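Beta-n-acetylhexosaminidase (Streptococcus pneumoniae, PDB 4AZI) hydrolyses terminal beta-linked N-acetylhexosamine residues from glycans, as a family 20 glycoside hydrolase catalytic module of the pneumococcal exo-beta-D-N-acetylglucosaminidase StrH. Local coordinates at residues A[54-59]-A[92-97]; A[144-149]-A[184-189]; A[158-163]-A[207-212]; A[225-230]-A[248-253]. The protein carries 2 engineered substitutions. All coordinates share one frame; numbering follows the deposited sequence.

Contact 1 (A[54-59]-A[92-97]); sequences LLDDMT and LTQAEV. With EDO (1,2-ethanediol), chain E.
D56 and Q94 lie flat against each other where the loop 54-59 meets the capped first turn of helix 94-106, on the outside of the TIM barrel. Their side chains run at about a right angle, yet the carboxylate and amide planes are only 7° apart and stacked, with D56 OD2 3.6 Å from Q94 CD. Q94 reaches across because its CG is anti to the backbone N (chi1 174°) and the chain beyond stays extended. Its OE1 then accepts from D56 N at 3.0 Å; the bond is nearly straight at N-H (166°), although the donor is tilted from the carbonyl plane. The same oxygen passes L55 CB, while the leucine itself turns away onto F169 of helix 153-170. One backbone bond, L54 N to L92 O at 3.1 Å, joins the two segments just before the helix. T93 and E96 form a capping box: T93 OG1 accepts from E96 N, and E96 OE1 accepts from T93 N. A water bridges L54 O, D56 OD1 and Q94 N, taking up the first-turn amide. At the far end of the glutamine, NE2 donates to O1 of an ethanediol at 2.7 Å.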
# COMPACT_ATOMS: atom_id res chain seq x y z
N LEU A 54 -7.48 13.48 -6.02
CA LEU A 54 -7.32 14.46 -7.09
C LEU A 54 -6.27 15.50 -6.70
O LEU A 54 -6.32 16.07 -5.61
CB LEU A 54 -8.64 15.17 -7.39
CG LEU A 54 -9.85 14.32 -7.76
CD1 LEU A 54 -11.11 15.17 -7.67
CD2 LEU A 54 -9.68 13.72 -9.14
N LEU A 55 -5.34 15.72 -7.62
CA LEU A 55 -4.37 16.80 -7.51
C LEU A 55 -5.05 18.12 -7.86
O LEU A 55 -6.08 18.14 -8.52
CB LEU A 55 -3.21 16.57 -8.48
CG LEU A 55 -2.54 15.20 -8.56
CD1 LEU A 55 -1.71 15.07 -9.83
CD2 LEU A 55 -1.69 14.94 -7.32
N ASP A 56 -4.44 19.23 -7.43
CA ASP A 56 -4.93 20.56 -7.78
C ASP A 56 -4.97 20.78 -9.29
O ASP A 56 -5.95 21.33 -9.79
CB ASP A 56 -4.10 21.64 -7.09
CG ASP A 56 -4.25 21.61 -5.58
OD1 ASP A 56 -5.34 21.23 -5.10
OD2 ASP A 56 -3.29 21.97 -4.88
N ASP A 57 -3.92 20.36 -9.99
CA ASP A 57 -3.89 20.37 -11.45
C ASP A 57 -3.92 18.96 -12.03
O ASP A 57 -2.96 18.19 -11.86
CB ASP A 57 -2.67 21.11 -12.01
CG ASP A 57 -2.61 21.05 -13.53
OD1 ASP A 57 -3.69 21.06 -14.16
OD2 ASP A 57 -1.51 20.99 -14.11
N MET A 58 -4.99 18.65 -12.74
CA MET A 58 -5.20 17.32 -13.30
C MET A 58 -5.14 17.34 -14.83
O MET A 58 -5.71 16.47 -15.49
CB MET A 58 -6.54 16.74 -12.82
CG MET A 58 -6.55 16.32 -11.36
SD MET A 58 -5.40 14.98 -10.99
CE MET A 58 -6.26 13.55 -11.64
N THR A 59 -4.44 18.33 -15.38
CA THR A 59 -4.26 18.45 -16.83
C THR A 59 -3.43 17.28 -17.33
O THR A 59 -2.38 16.97 -16.77
CB THR A 59 -3.57 19.78 -17.21
OG1 THR A 59 -4.34 20.89 -16.73
CG2 THR A 59 -3.39 19.90 -18.72
N LEU A 92 -9.88 12.46 -1.71
CA LEU A 92 -8.98 13.32 -0.97
C LEU A 92 -8.42 14.38 -1.92
O LEU A 92 -8.26 14.13 -3.12
CB LEU A 92 -7.85 12.48 -0.36
CG LEU A 92 -8.20 11.48 0.76
CD1 LEU A 92 -6.98 10.66 1.15
CD2 LEU A 92 -8.77 12.19 1.98
N THR A 93 -8.15 15.57 -1.37
CA THR A 93 -7.55 16.67 -2.13
C THR A 93 -6.03 16.64 -1.99
O THR A 93 -5.50 15.90 -1.14
CB THR A 93 -8.03 18.04 -1.63
OG1 THR A 93 -7.53 18.26 -0.31
CG2 THR A 93 -9.55 18.15 -1.66
N GLN A 94 -5.35 17.45 -2.79
CA GLN A 94 -3.89 17.53 -2.75
C GLN A 94 -3.44 18.03 -1.39
O GLN A 94 -2.51 17.48 -0.80
CB GLN A 94 -3.36 18.43 -3.87
CG GLN A 94 -1.85 18.68 -3.77
CD GLN A 94 -1.21 19.09 -5.08
OE1 GLN A 94 -1.79 18.92 -6.16
NE2 GLN A 94 -0.00 19.63 -5.01
N ALA A 95 -4.13 19.06 -0.88
CA ALA A 95 -3.85 19.64 0.42
C ALA A 95 -3.97 18.62 1.56
O ALA A 95 -3.19 18.66 2.52
CB ALA A 95 -4.77 20.82 0.67
N GLU A 96 -4.94 17.73 1.45
CA GLU A 96 -5.14 16.71 2.48
C GLU A 96 -4.05 15.62 2.49
O GLU A 96 -3.55 15.25 3.56
CB GLU A 96 -6.54 16.08 2.36
CG GLU A 96 -7.68 17.03 2.71
CD GLU A 96 -9.04 16.42 2.46
OE1 GLU A 96 -9.21 15.72 1.44
OE2 GLU A 96 -9.95 16.63 3.29
N VAL A 97 -3.68 15.10 1.32
CA VAL A 97 -2.61 14.10 1.25
C VAL A 97 -1.26 14.73 1.65
O VAL A 97 -0.46 14.09 2.33
CB VAL A 97 -2.54 13.40 -0.13
CG1 VAL A 97 -1.27 12.56 -0.27
CG2 VAL A 97 -3.77 12.53 -0.36
C1 EDO E . 2.72 19.29 -6.53
O1 EDO E . 1.72 20.16 -7.07
C2 EDO E . 3.47 20.04 -5.43
O2 EDO E . 3.52 19.21 -4.26
O HOH W 1 -6.67 18.69 -4.90
O HOH W 2 -1.06 19.65 -8.83

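Contact 2 (A[144-149]-A[184-189]); sequences SKTTMD and YANDAT. With EDO (1,2-ethanediol), chain F.
The Y184 ring carries T147 CG2 over one face: the methyl stands 3.4 Å from the ring centroid, 21° off the normal and displaced toward the rim, a CH-pi contact. CE1 is the closest ring atom to it. The two side chains cross at about a right angle, and T147 puts its methyl there by holding CG2 anti to the backbone N. This leaves OG1 to accept from A185 N at 2.8 Å, so one threonine serves the ring with one branch and the backbone with the other. The second flat group, the D187 carboxylate, is gripped by three donors. S144 OG gives its proton to OD1 (2.6 Å) on the syn lone pair, whereas T146 OG1 reaches the same oxygen from well above the carboxylate plane, 64° out of it. K145 N meets OD2 on the syn side at 2.7 Å in an almost linear bond (175°). Three donors on two oxygens would probably fix the carboxylate's rotation and favour its ionised form. S144 OG in turn accepts from T146 N and T147 N, an ST turn and ST motif that shape the corner at 145-146. The contact thus joins that corner and the short strand 147-148 to the segment following barrel strand 176-180; Y184 also packs on W194 and L197 of helix 193-199, and M148 on helix 153-170.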
# COMPACT_ATOMS: atom_id res chain seq x y z
N SER A 144 -15.03 -6.17 -19.41
CA SER A 144 -14.59 -5.99 -18.02
C SER A 144 -15.03 -4.64 -17.49
O SER A 144 -15.08 -3.64 -18.22
CB SER A 144 -13.07 -6.13 -17.90
OG SER A 144 -12.64 -5.74 -16.61
N LYS A 145 -15.34 -4.60 -16.20
CA LYS A 145 -15.61 -3.34 -15.53
C LYS A 145 -14.41 -2.83 -14.75
O LYS A 145 -14.44 -1.73 -14.20
CB LYS A 145 -16.82 -3.47 -14.61
CG LYS A 145 -18.11 -3.69 -15.36
CD LYS A 145 -19.24 -2.90 -14.73
CE LYS A 145 -20.11 -2.28 -15.81
NZ LYS A 145 -19.50 -1.07 -16.42
N THR A 146 -13.34 -3.63 -14.71
CA THR A 146 -12.20 -3.34 -13.83
C THR A 146 -10.90 -3.07 -14.55
O THR A 146 -10.03 -2.40 -14.00
CB THR A 146 -11.93 -4.49 -12.83
OG1 THR A 146 -11.48 -5.66 -13.54
CG2 THR A 146 -13.18 -4.83 -12.03
N THR A 147 -10.78 -3.59 -15.76
CA THR A 147 -9.48 -3.76 -16.40
C THR A 147 -9.36 -3.12 -17.78
O THR A 147 -10.31 -3.14 -18.57
CB THR A 147 -9.15 -5.26 -16.48
OG1 THR A 147 -8.99 -5.77 -15.15
CG2 THR A 147 -7.89 -5.51 -17.27
N MET A 148 -8.18 -2.58 -18.06
CA MET A 148 -7.90 -1.92 -19.33
C MET A 148 -7.40 -2.89 -20.41
O MET A 148 -6.64 -3.82 -20.12
CB MET A 148 -6.87 -0.80 -19.11
CG MET A 148 -6.24 -0.23 -20.37
SD MET A 148 -5.25 1.24 -20.09
CE MET A 148 -4.08 0.67 -18.86
N ASP A 149 -7.84 -2.63 -21.64
CA ASP A 149 -7.40 -3.35 -22.84
C ASP A 149 -5.97 -2.93 -23.20
O ASP A 149 -5.72 -1.78 -23.54
CB ASP A 149 -8.37 -3.04 -24.00
CG ASP A 149 -7.89 -3.60 -25.35
OD1 ASP A 149 -6.96 -4.42 -25.40
OD2 ASP A 149 -8.48 -3.19 -26.38
N TYR A 184 -5.50 -9.26 -12.92
CA TYR A 184 -5.87 -8.68 -14.21
C TYR A 184 -7.19 -9.28 -14.70
O TYR A 184 -7.30 -10.50 -14.85
CB TYR A 184 -4.77 -8.95 -15.26
CG TYR A 184 -5.05 -8.31 -16.60
CD1 TYR A 184 -4.64 -7.00 -16.88
CD2 TYR A 184 -5.75 -9.01 -17.59
CE1 TYR A 184 -4.91 -6.41 -18.10
CE2 TYR A 184 -6.04 -8.42 -18.82
CZ TYR A 184 -5.61 -7.13 -19.07
OH TYR A 184 -5.90 -6.54 -20.29
N ALA A 185 -8.19 -8.41 -14.93
CA ALA A 185 -9.48 -8.81 -15.52
C ALA A 185 -10.19 -9.95 -14.79
O ALA A 185 -10.91 -10.74 -15.42
CB ALA A 185 -9.32 -9.15 -17.01
N ASN A 186 -10.02 -10.04 -13.48
CA ASN A 186 -10.64 -11.13 -12.75
C ASN A 186 -12.15 -11.21 -13.00
O ASN A 186 -12.71 -12.30 -13.06
CB ASN A 186 -10.32 -11.10 -11.25
CG ASN A 186 -10.69 -9.79 -10.58
OD1 ASN A 186 -11.10 -8.82 -11.22
ND2 ASN A 186 -10.52 -9.75 -9.26
N ASP A 187 -12.78 -10.06 -13.18
CA ASP A 187 -14.23 -9.97 -13.35
C ASP A 187 -14.72 -10.50 -14.70
O ASP A 187 -15.91 -10.79 -14.86
CB ASP A 187 -14.71 -8.53 -13.14
CG ASP A 187 -14.39 -7.61 -14.31
OD1 ASP A 187 -13.22 -7.55 -14.77
OD2 ASP A 187 -15.32 -6.93 -14.77
N ALA A 188 -13.81 -10.64 -15.65
CA ALA A 188 -14.16 -10.98 -17.03
C ALA A 188 -13.57 -12.31 -17.47
O ALA A 188 -13.71 -12.68 -18.62
CB ALA A 188 -13.70 -9.86 -17.96
N THR A 189 -12.92 -13.02 -16.55
CA THR A 189 -12.25 -14.28 -16.86
C THR A 189 -12.43 -15.32 -15.75
O THR A 189 -11.73 -16.32 -15.74
CB THR A 189 -10.73 -14.07 -17.04
OG1 THR A 189 -10.17 -13.59 -15.82
CG2 THR A 189 -10.42 -13.10 -18.19
C1 EDO F . -11.32 -10.29 -5.33
O1 EDO F . -10.07 -10.47 -4.65
C2 EDO F . -11.54 -8.81 -5.64
O2 EDO F . -10.65 -8.40 -6.67
O HOH W 3 -9.11 -6.29 -11.59

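Contact 3 (A[158-163]-A[207-212]); sequences FVKALI and AEYANT. With BCN (bicine), chain J.
Y209 sets its hydroxyl end against V159 and, more distantly, I163, and this is where the two helices meet most closely: V159 CG1 lies 3.3 Å from Y209 OH, with I163 CD1 at 4.1 Å from the same oxygen. Both aliphatic side chains cross the tyrosine at about a right angle. With CG anti to the backbone N (chi1 -178°), the ring extends across an interhelical gap of 12.0 Å between the local axes, too wide for backbone contact. The buried hydroxyl is hydrogen-bonded to S117 OG of strand 110-117. Helices 153-170 and 203-219 are outer helices of the TIM barrel, here running nearly parallel at 19°, and the tyrosine spans the space between them. Farther out the packing is looser and rests on K160, whose aliphatic chain runs alongside Y209, pointed the other way. Its CG comes 3.8 Å from Y209 CE1 and its CD 3.8 Å from T212 CG2. The ammonium is on the wetter side: a water accepts from K160 NZ and donates to E208 OE2, while NZ and OE2 themselves stay 5.1 Å apart. T212 also faces the bound bicine, its CG2 3.6 Å from bicine O21.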
# COMPACT_ATOMS: atom_id res chain seq x y z
N PHE A 158 -3.18 7.43 -22.18
CA PHE A 158 -3.82 8.26 -21.17
C PHE A 158 -3.47 7.84 -19.74
O PHE A 158 -3.06 8.68 -18.94
CB PHE A 158 -5.34 8.27 -21.33
CG PHE A 158 -6.00 9.24 -20.41
CD1 PHE A 158 -6.13 10.57 -20.77
CD2 PHE A 158 -6.46 8.83 -19.16
CE1 PHE A 158 -6.73 11.48 -19.92
CE2 PHE A 158 -7.05 9.73 -18.30
CZ PHE A 158 -7.19 11.05 -18.68
N VAL A 159 -3.67 6.57 -19.43
CA VAL A 159 -3.43 6.07 -18.08
C VAL A 159 -1.99 6.30 -17.64
O VAL A 159 -1.76 6.79 -16.54
CB VAL A 159 -3.85 4.59 -17.94
CG1 VAL A 159 -3.41 4.02 -16.60
CG2 VAL A 159 -5.37 4.49 -18.06
N LYS A 160 -1.03 5.97 -18.51
CA LYS A 160 0.38 6.21 -18.23
C LYS A 160 0.69 7.67 -17.89
O LYS A 160 1.47 7.94 -16.98
CB LYS A 160 1.25 5.78 -19.41
CG LYS A 160 1.37 4.28 -19.59
CD LYS A 160 2.42 3.96 -20.63
CE LYS A 160 1.90 2.97 -21.66
NZ LYS A 160 2.94 2.68 -22.69
N ALA A 161 0.09 8.59 -18.65
CA ALA A 161 0.26 10.01 -18.40
C ALA A 161 -0.33 10.39 -17.05
O ALA A 161 0.31 11.11 -16.28
CB ALA A 161 -0.38 10.84 -19.52
N LEU A 162 -1.53 9.87 -16.75
CA LEU A 162 -2.21 10.10 -15.46
C LEU A 162 -1.37 9.60 -14.28
O LEU A 162 -1.16 10.32 -13.31
CB LEU A 162 -3.59 9.43 -15.44
CG LEU A 162 -4.41 9.66 -14.16
CD1 LEU A 162 -4.68 11.14 -13.96
CD2 LEU A 162 -5.72 8.88 -14.23
N ILE A 163 -0.89 8.37 -14.38
CA ILE A 163 -0.04 7.82 -13.31
C ILE A 163 1.28 8.58 -13.18
O ILE A 163 1.80 8.73 -12.07
CB ILE A 163 0.16 6.30 -13.46
CG1 ILE A 163 -1.13 5.59 -13.01
CG2 ILE A 163 1.32 5.81 -12.60
CD1 ILE A 163 -1.33 4.24 -13.64
N ALA A 207 3.84 -7.24 -19.67
CA ALA A 207 5.18 -7.01 -19.14
C ALA A 207 5.73 -5.66 -19.63
O ALA A 207 6.36 -4.93 -18.87
CB ALA A 207 6.11 -8.15 -19.53
N GLU A 208 5.47 -5.34 -20.89
CA GLU A 208 5.88 -4.08 -21.49
C GLU A 208 5.30 -2.90 -20.69
O GLU A 208 6.01 -1.94 -20.41
CB GLU A 208 5.43 -4.03 -22.95
CG GLU A 208 5.72 -2.74 -23.68
CD GLU A 208 4.85 -2.55 -24.91
OE1 GLU A 208 4.46 -3.56 -25.54
OE2 GLU A 208 4.56 -1.39 -25.25
N TYR A 209 4.03 -3.02 -20.30
CA TYR A 209 3.33 -2.02 -19.48
C TYR A 209 3.82 -1.97 -18.02
O TYR A 209 3.97 -0.88 -17.43
CB TYR A 209 1.83 -2.29 -19.52
CG TYR A 209 1.00 -1.29 -18.76
CD1 TYR A 209 0.74 -0.02 -19.28
CD2 TYR A 209 0.46 -1.62 -17.51
CE1 TYR A 209 -0.03 0.89 -18.58
CE2 TYR A 209 -0.30 -0.71 -16.80
CZ TYR A 209 -0.54 0.55 -17.34
OH TYR A 209 -1.30 1.45 -16.63
N ALA A 210 4.04 -3.15 -17.44
CA ALA A 210 4.56 -3.26 -16.07
C ALA A 210 5.96 -2.67 -15.97
O ALA A 210 6.26 -1.92 -15.03
CB ALA A 210 4.54 -4.71 -15.61
N ASN A 211 6.80 -2.98 -16.95
CA ASN A 211 8.16 -2.48 -16.99
C ASN A 211 8.20 -0.95 -17.19
O ASN A 211 9.00 -0.25 -16.56
CB ASN A 211 8.97 -3.21 -18.08
CG ASN A 211 9.21 -4.69 -17.76
OD1 ASN A 211 9.08 -5.12 -16.61
ND2 ASN A 211 9.58 -5.47 -18.78
N THR A 212 7.31 -0.45 -18.05
CA THR A 212 7.15 0.98 -18.25
C THR A 212 6.87 1.72 -16.93
O THR A 212 7.57 2.70 -16.59
CB THR A 212 6.07 1.28 -19.31
OG1 THR A 212 6.51 0.77 -20.58
CG2 THR A 212 5.82 2.77 -19.43
N1 BCN J . 11.01 3.32 -20.72
C1 BCN J . 10.94 4.62 -20.01
C2 BCN J . 9.55 4.96 -19.46
O21 BCN J . 8.58 4.92 -20.25
O22 BCN J . 9.49 5.28 -18.25
C3 BCN J . 10.10 2.26 -20.20
C4 BCN J . 10.19 0.95 -21.00
O4 BCN J . 10.46 -0.13 -20.10
C5 BCN J . 12.42 2.91 -20.97
C6 BCN J . 13.17 2.40 -19.72
O6 BCN J . 14.07 3.42 -19.26
O HOH W 4 3.51 -0.04 -22.45

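Contact 4 (A[225-230]-A[248-253]); sequences MAFNDG and SYWSKG. With OAN (O-(2-acetamido-2-deoxy D-glucopyranosylidene) amino-N-phenylcarbamate), chain C.
N228 and W250 each place CG between the backbone N and the carbonyl carbon (chi1 61° and 68°), which turns the amide across the end of strand 246-249 and brings the indole N-H to D229. The N228 amide is stacked on the Y249 ring, their planes 20° apart, with ND2 over one face and offset toward the rim. Both ends of the amide are used: OD1 accepts from W250 N at 3.0 Å, the donor standing above the carbonyl plane, and ND2 donates to S251 O at 2.9 Å, nearly along the C=O axis. These bonds hold the amide's orientation and tie down the chain as it leaves the strand. W250 NE1 donates to D229 OD1 at 2.7 Å in an almost linear bond; OD1 lies in the indole plane, while NE1 approaches it from the syn side, tilted somewhat out of the carboxylate plane. The other oxygen, OD2, is hydrogen-bonded to Y257 OH, so D229 links two pocket residues and probably helps to position the indole. Ligand atom CAH, the acetamido methyl, lies over the centre of the F227 ring, 3.8 Å from F227 CG, and also over one face of W250. Farther along the ligand, W250 CZ3 comes 3.2 Å from its OAQ. S248 N to A226 O, 2.7 Å, joins the strands in the parallel bridge of F227 with S248. Strands 223-227 and 246-249 are neighbours in the eight-stranded barrel, flanked by 176-180 and 271-282, with helix 262-267 packed against Y249.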
# COMPACT_ATOMS: atom_id res chain seq x y z
N MET A 225 6.96 -0.57 -6.61
CA MET A 225 6.43 -1.74 -5.95
C MET A 225 5.23 -2.21 -6.76
O MET A 225 4.52 -1.39 -7.34
CB MET A 225 6.02 -1.43 -4.51
CG MET A 225 5.61 -2.67 -3.72
SD MET A 225 5.49 -2.47 -1.93
CE MET A 225 3.99 -1.52 -1.76
N ALA A 226 5.03 -3.52 -6.81
CA ALA A 226 3.86 -4.11 -7.44
C ALA A 226 3.46 -5.37 -6.69
O ALA A 226 4.28 -5.95 -5.98
CB ALA A 226 4.15 -4.44 -8.90
N PHE A 227 2.21 -5.81 -6.85
CA PHE A 227 1.80 -7.11 -6.31
C PHE A 227 2.41 -8.22 -7.15
O PHE A 227 2.79 -8.01 -8.29
CB PHE A 227 0.28 -7.23 -6.24
CG PHE A 227 -0.35 -6.27 -5.29
CD1 PHE A 227 -0.07 -6.33 -3.93
CD2 PHE A 227 -1.22 -5.30 -5.76
CE1 PHE A 227 -0.64 -5.42 -3.05
CE2 PHE A 227 -1.80 -4.40 -4.89
CZ PHE A 227 -1.50 -4.45 -3.53
N ASN A 228 2.53 -9.40 -6.56
CA ASN A 228 3.30 -10.47 -7.20
C ASN A 228 2.63 -11.15 -8.40
O ASN A 228 3.33 -11.72 -9.23
CB ASN A 228 3.70 -11.53 -6.16
CG ASN A 228 2.51 -12.18 -5.52
OD1 ASN A 228 1.88 -11.62 -4.62
ND2 ASN A 228 2.18 -13.39 -5.96
N ASP A 229 1.30 -11.06 -8.49
CA ASP A 229 0.49 -11.85 -9.45
C ASP A 229 1.07 -11.96 -10.86
O ASP A 229 1.23 -13.06 -11.40
CB ASP A 229 -0.93 -11.29 -9.59
CG ASP A 229 -1.62 -11.08 -8.25
OD1 ASP A 229 -1.00 -10.55 -7.31
OD2 ASP A 229 -2.82 -11.43 -8.17
N GLY A 230 1.37 -10.81 -11.47
CA GLY A 230 1.67 -10.77 -12.89
C GLY A 230 3.10 -11.12 -13.23
O GLY A 230 3.45 -11.19 -14.40
N SER A 248 5.22 -6.92 -3.60
CA SER A 248 4.30 -7.10 -2.49
C SER A 248 3.69 -8.50 -2.63
O SER A 248 2.75 -8.69 -3.40
CB SER A 248 3.25 -6.00 -2.48
OG SER A 248 2.27 -6.23 -1.49
N TYR A 249 4.26 -9.48 -1.92
CA TYR A 249 3.87 -10.88 -2.08
C TYR A 249 2.79 -11.29 -1.10
O TYR A 249 3.01 -11.31 0.11
CB TYR A 249 5.07 -11.85 -1.98
CG TYR A 249 4.77 -13.18 -2.65
CD1 TYR A 249 3.96 -14.14 -2.03
CD2 TYR A 249 5.27 -13.47 -3.92
CE1 TYR A 249 3.66 -15.35 -2.65
CE2 TYR A 249 4.97 -14.67 -4.55
CZ TYR A 249 4.15 -15.61 -3.91
OH TYR A 249 3.85 -16.81 -4.52
N TRP A 250 1.62 -11.64 -1.63
CA TRP A 250 0.46 -11.93 -0.78
C TRP A 250 -0.02 -13.36 -0.87
O TRP A 250 -0.60 -13.86 0.09
CB TRP A 250 -0.66 -10.95 -1.09
CG TRP A 250 -1.24 -11.14 -2.45
CD1 TRP A 250 -0.74 -10.68 -3.66
CD2 TRP A 250 -2.42 -11.92 -2.79
NE1 TRP A 250 -1.53 -11.09 -4.70
CE2 TRP A 250 -2.56 -11.84 -4.25
CE3 TRP A 250 -3.36 -12.64 -2.07
CZ2 TRP A 250 -3.59 -12.46 -4.93
CZ3 TRP A 250 -4.40 -13.27 -2.77
CH2 TRP A 250 -4.51 -13.18 -4.16
N SER A 251 0.20 -14.02 -2.00
CA SER A 251 -0.26 -15.41 -2.22
C SER A 251 0.37 -16.03 -3.48
O SER A 251 0.75 -15.31 -4.41
CB SER A 251 -1.81 -15.47 -2.28
OG SER A 251 -2.31 -16.72 -2.73
N LYS A 252 0.49 -17.36 -3.49
CA LYS A 252 0.96 -18.08 -4.67
C LYS A 252 -0.24 -18.51 -5.52
O LYS A 252 -0.09 -19.13 -6.58
CB LYS A 252 1.82 -19.28 -4.27
CG LYS A 252 2.50 -19.98 -5.44
CD LYS A 252 3.48 -21.05 -4.98
CE LYS A 252 2.83 -22.41 -4.72
NZ LYS A 252 2.38 -23.14 -5.95
N GLY A 253 -1.42 -18.18 -5.04
CA GLY A 253 -2.61 -18.34 -5.84
C GLY A 253 -3.48 -19.50 -5.43
O GLY A 253 -3.19 -20.23 -4.48
CAH OAN C . -3.48 -8.02 -4.05
CAG OAN C . -4.84 -8.35 -3.40
OAN OAN C . -4.89 -8.71 -2.24
NAI OAN C . -5.90 -8.22 -4.20
CAB OAN C . -7.30 -8.47 -3.79
CAC OAN C . -7.86 -7.22 -3.11
OAJ OAN C . -8.31 -6.29 -4.10
CAD OAN C . -9.01 -7.58 -2.18
OAK OAN C . -9.49 -6.37 -1.61
CAE OAN C . -8.51 -8.51 -1.07
CAF OAN C . -9.58 -8.99 -0.09
OAM OAN C . -10.54 -9.82 -0.77
OAL OAN C . -7.82 -9.69 -1.59
CAA OAN C . -7.43 -9.72 -2.90
NAY OAN C . -7.14 -10.90 -3.40
OAQ OAN C . -7.29 -11.96 -2.55
CAP OAN C . -7.64 -13.13 -3.17
OAR OAN C . -7.73 -14.16 -2.51
NAO OAN C . -7.88 -13.07 -4.49
CAS OAN C . -8.19 -14.11 -5.27
CAT OAN C . -7.45 -14.30 -6.43
CAU OAN C . -7.73 -15.37 -7.29
CAV OAN C . -8.77 -16.25 -6.98
CAW OAN C . -9.52 -16.06 -5.82
CAX OAN C . -9.24 -14.99 -4.96

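Contact 4 lies at the inhibitor pocket, supplying F227 and W250; contact 2 is on its periphery, the N186 side chain about 6 Å from the same ligand and its ethanediol also bonded to the pocket residue E183. Their centres are 17 Å apart and they do not touch. Contact 3 adjoins contact 2, with M148 CE 3.6 Å from Y209 OH and M148 SD 3.8 Å from V159 CG2, and it borders the separate bicine site. Contact 1 in turn touches contact 3, M58 CE meeting L162 CD1 at 3.7 Å. Contacts 1 and 4, centres 29 Å apart, stand on opposite sides of the chain's centre.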